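Local structure of 2-C-methyl-D-erythritol 2,4-cyclodiphosphate synthase (Francisella tularensis subsp. tularensis, 3RE3) at residues V45-L50 and F81-I86; T138-E141 and F145-R148. The protein catalyses the ring-closing step that forms 2-C-methyl-D-erythritol 2,4-cyclodiphosphate in the non-mevalonate pathway of isoprenoid synthesis, releasing CMP. One frame throughout, in Å; residues are numbered along the deposited sequence. Where two conformers were deposited one is given.

Contact 1 packs two helices over the sheet, and contact 2 closes a turn beyond strand 133-138. Their centres lie 24 Å apart and their nearest atoms about 9 Å apart, so they do not touch. Each has a pyrophosphate beside one segment: one faces His-48 of contact 1, the other lies beside Glu-141 of contact 2. Enzymes of this family are trimers with active sites between subunits. The two pyrophosphates are therefore consistent with two such sites, to which the chain contributes its 45-50 helix start at one and its 138-141 loop at the other. The loop also meets Tyr-12 and Lys-16 of the second subunit.

Contact 1: V45-L50 and F81-I86. With POP (pyrophosphate 2-), chain E.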
loop_
_atom_site.group_PDB
_atom_site.type_symbol
_atom_site.label_atom_id
_atom_site.label_comp_id
_atom_site.label_asym_id
_atom_site.label_seq_id
_atom_site.Cartn_x
_atom_site.Cartn_y
_atom_site.Cartn_z
ATOM N N VAL A 45 10.638 11.226 5.093
ATOM C CA VAL A 45 9.986 9.986 4.693
ATOM C C VAL A 45 8.866 10.216 3.662
ATOM O O VAL A 45 8.682 9.410 2.744
ATOM C CB VAL A 45 9.509 9.168 5.931
ATOM C CG1 VAL A 45 8.364 9.862 6.637
ATOM C CG2 VAL A 45 9.126 7.763 5.548
ATOM N N LEU A 46 8.125 11.312 3.800
ATOM C CA LEU A 46 7.008 11.565 2.890
ATOM C C LEU A 46 7.485 11.997 1.508
ATOM O O LEU A 46 7.068 11.444 0.498
ATOM C CB LEU A 46 6.021 12.582 3.470
ATOM C CG LEU A 46 4.739 12.720 2.645
ATOM C CD1 LEU A 46 3.630 13.456 3.377
ATOM C CD2 LEU A 46 5.043 13.426 1.356
ATOM N N ILE A 47 8.358 12.991 1.461
ATOM C CA ILE A 47 8.824 13.462 0.176
ATOM C C ILE A 47 9.531 12.316 -0.543
ATOM O O ILE A 47 9.527 12.224 -1.768
ATOM C CB ILE A 47 9.723 14.694 0.315
ATOM C CG1 ILE A 47 8.878 15.886 0.759
ATOM C CG2 ILE A 47 10.443 14.992 -0.997
ATOM C CD1 ILE A 47 9.568 17.221 0.613
ATOM N N HIS A 48 10.138 11.437 0.231
ATOM C CA HIS A 48 10.809 10.284 -0.342
ATOM C C HIS A 48 9.808 9.332 -1.012
ATOM O O HIS A 48 9.942 9.025 -2.196
ATOM C CB HIS A 48 11.622 9.555 0.732
ATOM C CG HIS A 48 12.547 8.513 0.186
ATOM N ND1 HIS A 48 13.882 8.461 0.513
ATOM C CD2 HIS A 48 12.322 7.473 -0.652
ATOM C CE1 HIS A 48 14.447 7.440 -0.109
ATOM N NE2 HIS A 48 13.522 6.826 -0.821
ATOM N N ALA A 49 8.798 8.886 -0.273
ATOM C CA ALA A 49 7.806 8.001 -0.853
ATOM C C ALA A 49 7.122 8.702 -2.047
ATOM O O ALA A 49 6.780 8.076 -3.053
ATOM C CB ALA A 49 6.792 7.599 0.192
ATOM N N LEU A 50 6.946 10.014 -1.930
ATOM C CA LEU A 50 6.291 10.807 -2.965
ATOM C C LEU A 50 7.094 10.824 -4.262
ATOM O O LEU A 50 6.544 10.591 -5.322
ATOM C CB LEU A 50 6.061 12.229 -2.473
ATOM C CG LEU A 50 5.492 13.206 -3.482
ATOM C CD1 LEU A 50 4.156 12.710 -3.967
ATOM C CD2 LEU A 50 5.338 14.571 -2.847
ATOM N N PHE A 81 14.305 20.110 -2.431
ATOM C CA PHE A 81 15.104 20.208 -3.642
ATOM C C PHE A 81 14.798 19.051 -4.580
ATOM O O PHE A 81 14.474 19.254 -5.751
ATOM C CB PHE A 81 16.595 20.207 -3.296
ATOM C CG PHE A 81 17.492 19.909 -4.467
ATOM C CD1 PHE A 81 18.002 20.936 -5.242
ATOM C CD2 PHE A 81 17.830 18.602 -4.789
ATOM C CE1 PHE A 81 18.823 20.668 -6.319
ATOM C CE2 PHE A 81 18.651 18.327 -5.865
ATOM C CZ PHE A 81 19.148 19.361 -6.631
ATOM N N PHE A 82 14.913 17.838 -4.051
ATOM C CA PHE A 82 14.680 16.631 -4.831
ATOM C C PHE A 82 13.296 16.655 -5.447
ATOM O O PHE A 82 13.112 16.352 -6.623
ATOM C CB PHE A 82 14.843 15.397 -3.955
ATOM C CG PHE A 82 16.215 15.252 -3.401
ATOM C CD1 PHE A 82 17.184 14.564 -4.104
ATOM C CD2 PHE A 82 16.555 15.835 -2.188
ATOM C CE1 PHE A 82 18.468 14.435 -3.596
ATOM C CE2 PHE A 82 17.836 15.710 -1.675
ATOM C CZ PHE A 82 18.792 15.011 -2.382
ATOM N N LEU A 83 12.325 17.038 -4.635
ATOM C CA LEU A 83 10.962 17.169 -5.096
ATOM C C LEU A 83 10.895 18.140 -6.279
ATOM O O LEU A 83 10.124 17.945 -7.223
ATOM C CB LEU A 83 10.077 17.645 -3.957
ATOM C CG LEU A 83 8.615 17.480 -4.283
ATOM C CD1 LEU A 83 8.377 16.055 -4.741
ATOM C CD2 LEU A 83 7.782 17.814 -3.067
ATOM N N ALA A 84 11.723 19.178 -6.239
ATOM C CA ALA A 84 11.736 20.141 -7.320
ATOM C C ALA A 84 12.398 19.550 -8.566
ATOM O O ALA A 84 12.016 19.867 -9.690
ATOM C CB ALA A 84 12.412 21.426 -6.888
ATOM N N GLU A 85 13.376 18.676 -8.384
ATOM C CA GLU A 85 13.954 18.024 -9.549
ATOM C C GLU A 85 12.967 17.038 -10.152
ATOM O O GLU A 85 12.855 16.935 -11.364
ATOM C CB GLU A 85 15.281 17.349 -9.215
ATOM C CG GLU A 85 16.492 18.150 -9.669
ATOM C CD GLU A 85 16.415 19.618 -9.274
ATOM O OE1 GLU A 85 16.776 20.475 -10.110
ATOM O OE2 GLU A 85 15.999 19.918 -8.131
ATOM N N ILE A 86 12.240 16.323 -9.303
ATOM C CA ILE A 86 11.202 15.417 -9.776
ATOM C C ILE A 86 10.104 16.182 -10.533
ATOM O O ILE A 86 9.533 15.675 -11.500
ATOM C CB ILE A 86 10.628 14.547 -8.620
ATOM C CG1 ILE A 86 11.482 13.297 -8.444
ATOM C CG2 ILE A 86 9.199 14.124 -8.891
ATOM C CD1 ILE A 86 12.897 13.593 -7.999
HETATM P P1 POP E . 14.635 5.162 3.618
HETATM O O1 POP E . 14.479 5.162 2.114
HETATM O O2 POP E . 14.080 3.868 4.169
HETATM O O3 POP E . 16.100 5.270 3.964
HETATM O O POP E . 13.836 6.421 4.248
HETATM P P2 POP E . 14.527 7.823 4.674
HETATM O O4 POP E . 13.437 8.860 4.791
HETATM O O5 POP E . 15.246 7.686 5.997
HETATM O O6 POP E . 15.500 8.277 3.609
#
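The flat imidazole of His-48 carries the pyrophosphate oxygen O1 over one face, with its CE1 3.2 Å from that O1, while two other side chains of the same helix, Ile-47 and Leu-50, meet Leu-83 across the contact. The Phe-82 ring stands in an edge-to-face arrangement with Phe-67. Its CB sets out toward helix 45-57, but the ring swings away, and packing between the helices falls to Leu-83. That leucine has CG anti to its backbone N (chi1 -166°), which carries its two methyls across to the other helix. Ile-47 crosses Leu-83 near its base, CG2 resting 4.0 Å from Leu-83 CB, and the Ile-47 CD1 methyl reaches Leu-83 CD2 at 4.1 Å. One helical turn further, Leu-50 brings CD2 to 3.9 Å from Leu-83 CD1. Both neighbours meet the leucine side chain at about a right angle. The closest backbones belong to Ile-47 and Leu-83, whose CA atoms are 6.8 Å apart, and all three side chains are buried, in contact that is purely apolar. Leu-122 of helix 115-126 touches both Ile-47 and Leu-83, tying in a third helix, while Ala-49 and Leu-50 rest on Val-156 of strand 151-161. At the start of helix 45-57, Asp-44 OD1 accepts a hydrogen bond from Ile-47 N. His-48 points away from helix 79-92, touches Asp-13 of strand 6-16 and lines the anion site, where Val-45 CA also comes within 3.6 Å of pyrophosphate O4. The arrangement is thus helix-on-helix packing above the mixed sheet of an alpha-beta half sandwich, one helix having its hydrophobic side in the core and a histidine at the pyrophosphate; Asp-13 and His-48 probably correspond to an aspartate and a histidine that bind the active-site metal in relatives.

Contact 2: T138-E141 and F145-R148; sequences TTTE and FIGR. With POP (pyrophosphate 2-), chain B.
The loop leaving strand 133-138 turns into the short helix 144-147, and here Thr-140 packs against Ile-146 and Gly-147 at the edge of a pyrophosphate site between subunits. Thr-140 sets its methyl beside the isoleucine, CG2 lying 3.9 Å from Ile-146 CB, and the two side chains cross at about a right angle. Its hydroxyl sits between the backbone N and the carbonyl carbon (chi1 49°), which turns OG1 to the helix backbone. There OG1 comes 3.0 Å from Gly-147 N, but the angle is too poor for a hydrogen bond; the hydroxyl bonds instead to Leu-143 O. Gly-147 is the residue whose backbone comes nearest, its CA 5.5 Å from that of Thr-140. Ile-105 of strand 96-105 touches both Thr-140 and Ile-146 and joins the turn to the sheet. Just before it, Thr-139 OG1 accepts from Glu-141 N at 3.1 Å (146° at the hydrogen), an ST turn that helps shape the loop. Glu-141, pointing away from the helix, extends to place OE2 2.6 Å from pyrophosphate O3, while OE1 takes a hydrogen bond from Lys-16 N of the second subunit. Thr-140 thus spends its polar group inside the turn, whereas Glu-141 directs its acid group outward, so that one short loop reaches the ligand and the neighbouring subunit at once.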
loop_
_atom_site.group_PDB
_atom_site.type_symbol
_atom_site.label_atom_id
_atom_site.label_comp_id
_atom_site.label_asym_id
_atom_site.label_seq_id
_atom_site.Cartn_x
_atom_site.Cartn_y
_atom_site.Cartn_z
ATOM N N THR A 138 -2.346 7.765 10.125
ATOM C CA THR A 138 -2.953 6.744 10.981
ATOM C C THR A 138 -1.901 6.088 11.900
ATOM O O THR A 138 -0.711 6.382 11.815
ATOM C CB THR A 138 -3.715 5.668 10.148
ATOM O OG1 THR A 138 -4.583 4.893 10.992
ATOM C CG2 THR A 138 -2.752 4.751 9.402
ATOM N N THR A 139 -2.345 5.188 12.768
ATOM C CA THR A 139 -1.450 4.492 13.684
ATOM C C THR A 139 -1.590 3.002 13.495
ATOM O O THR A 139 -2.508 2.533 12.819
ATOM C CB THR A 139 -1.718 4.790 15.175
ATOM O OG1 THR A 139 -2.932 4.153 15.589
ATOM C CG2 THR A 139 -1.774 6.282 15.439
ATOM N N THR A 140 -0.645 2.266 14.060
ATOM C CA THR A 140 -0.728 0.820 14.088
ATOM C C THR A 140 -1.383 0.348 15.375
ATOM O O THR A 140 -1.406 -0.837 15.665
ATOM C CB THR A 140 0.636 0.205 13.945
ATOM O OG1 THR A 140 1.521 0.842 14.874
ATOM C CG2 THR A 140 1.138 0.446 12.532
ATOM N N GLU A 141 -1.878 1.287 16.166
ATOM C CA GLU A 141 -2.505 0.960 17.448
ATOM C C GLU A 141 -1.524 0.262 18.382
ATOM O O GLU A 141 -1.850 -0.742 19.009
ATOM C CB GLU A 141 -3.767 0.116 17.242
ATOM C CG GLU A 141 -4.868 0.867 16.519
ATOM C CD GLU A 141 -6.270 0.362 16.838
ATOM O OE1 GLU A 141 -6.438 -0.835 17.171
ATOM O OE2 GLU A 141 -7.216 1.177 16.749
ATOM N N PHE A 145 6.761 -2.523 14.743
ATOM C CA PHE A 145 7.837 -1.581 14.985
ATOM C C PHE A 145 7.340 -0.141 15.085
ATOM O O PHE A 145 7.922 0.669 15.804
ATOM C CB PHE A 145 8.996 -1.762 13.984
ATOM C CG PHE A 145 8.705 -1.284 12.576
ATOM C CD1 PHE A 145 8.903 0.045 12.224
ATOM C CD2 PHE A 145 8.280 -2.167 11.594
ATOM C CE1 PHE A 145 8.651 0.489 10.929
ATOM C CE2 PHE A 145 8.030 -1.729 10.287
ATOM C CZ PHE A 145 8.221 -0.401 9.964
ATOM N N ILE A 146 6.245 0.168 14.393
ATOM C CA ILE A 146 5.683 1.511 14.431
ATOM C C ILE A 146 4.941 1.751 15.741
ATOM O O ILE A 146 5.026 2.821 16.325
ATOM C CB ILE A 146 4.795 1.780 13.196
ATOM C CG1 ILE A 146 5.657 1.682 11.941
ATOM C CG2 ILE A 146 4.106 3.146 13.273
ATOM C CD1 ILE A 146 4.936 1.992 10.688
ATOM N N GLY A 147 4.220 0.739 16.201
ATOM C CA GLY A 147 3.551 0.785 17.492
ATOM C C GLY A 147 4.504 0.958 18.664
ATOM O O GLY A 147 4.177 1.613 19.648
ATOM N N ARG A 148 5.696 0.387 18.545
ATOM C CA ARG A 148 6.720 0.505 19.579
ATOM C C ARG A 148 7.515 1.781 19.393
ATOM O O ARG A 148 8.512 1.996 20.068
ATOM C CB ARG A 148 7.669 -0.687 19.539
ATOM C CG ARG A 148 6.994 -2.022 19.784
ATOM C CD ARG A 148 7.988 -3.184 19.836
ATOM N NE ARG A 148 8.719 -3.412 18.591
ATOM C CZ ARG A 148 8.346 -4.293 17.671
ATOM N NH1 ARG A 148 9.056 -4.462 16.563
ATOM N NH2 ARG A 148 7.250 -5.011 17.865
HETATM P P1 POP B . -7.862 2.484 13.636
HETATM O O1 POP B . -8.086 3.669 12.724
HETATM O O2 POP B . -6.395 2.116 13.610
HETATM O O3 POP B . -8.261 2.859 15.043
HETATM O O POP B . -8.756 1.233 13.134
HETATM P P2 POP B . -10.188 0.819 13.769
HETATM O O4 POP B . -10.891 -0.081 12.782
HETATM O O5 POP B . -10.001 0.089 15.081
HETATM O O6 POP B . -11.045 2.046 13.986
#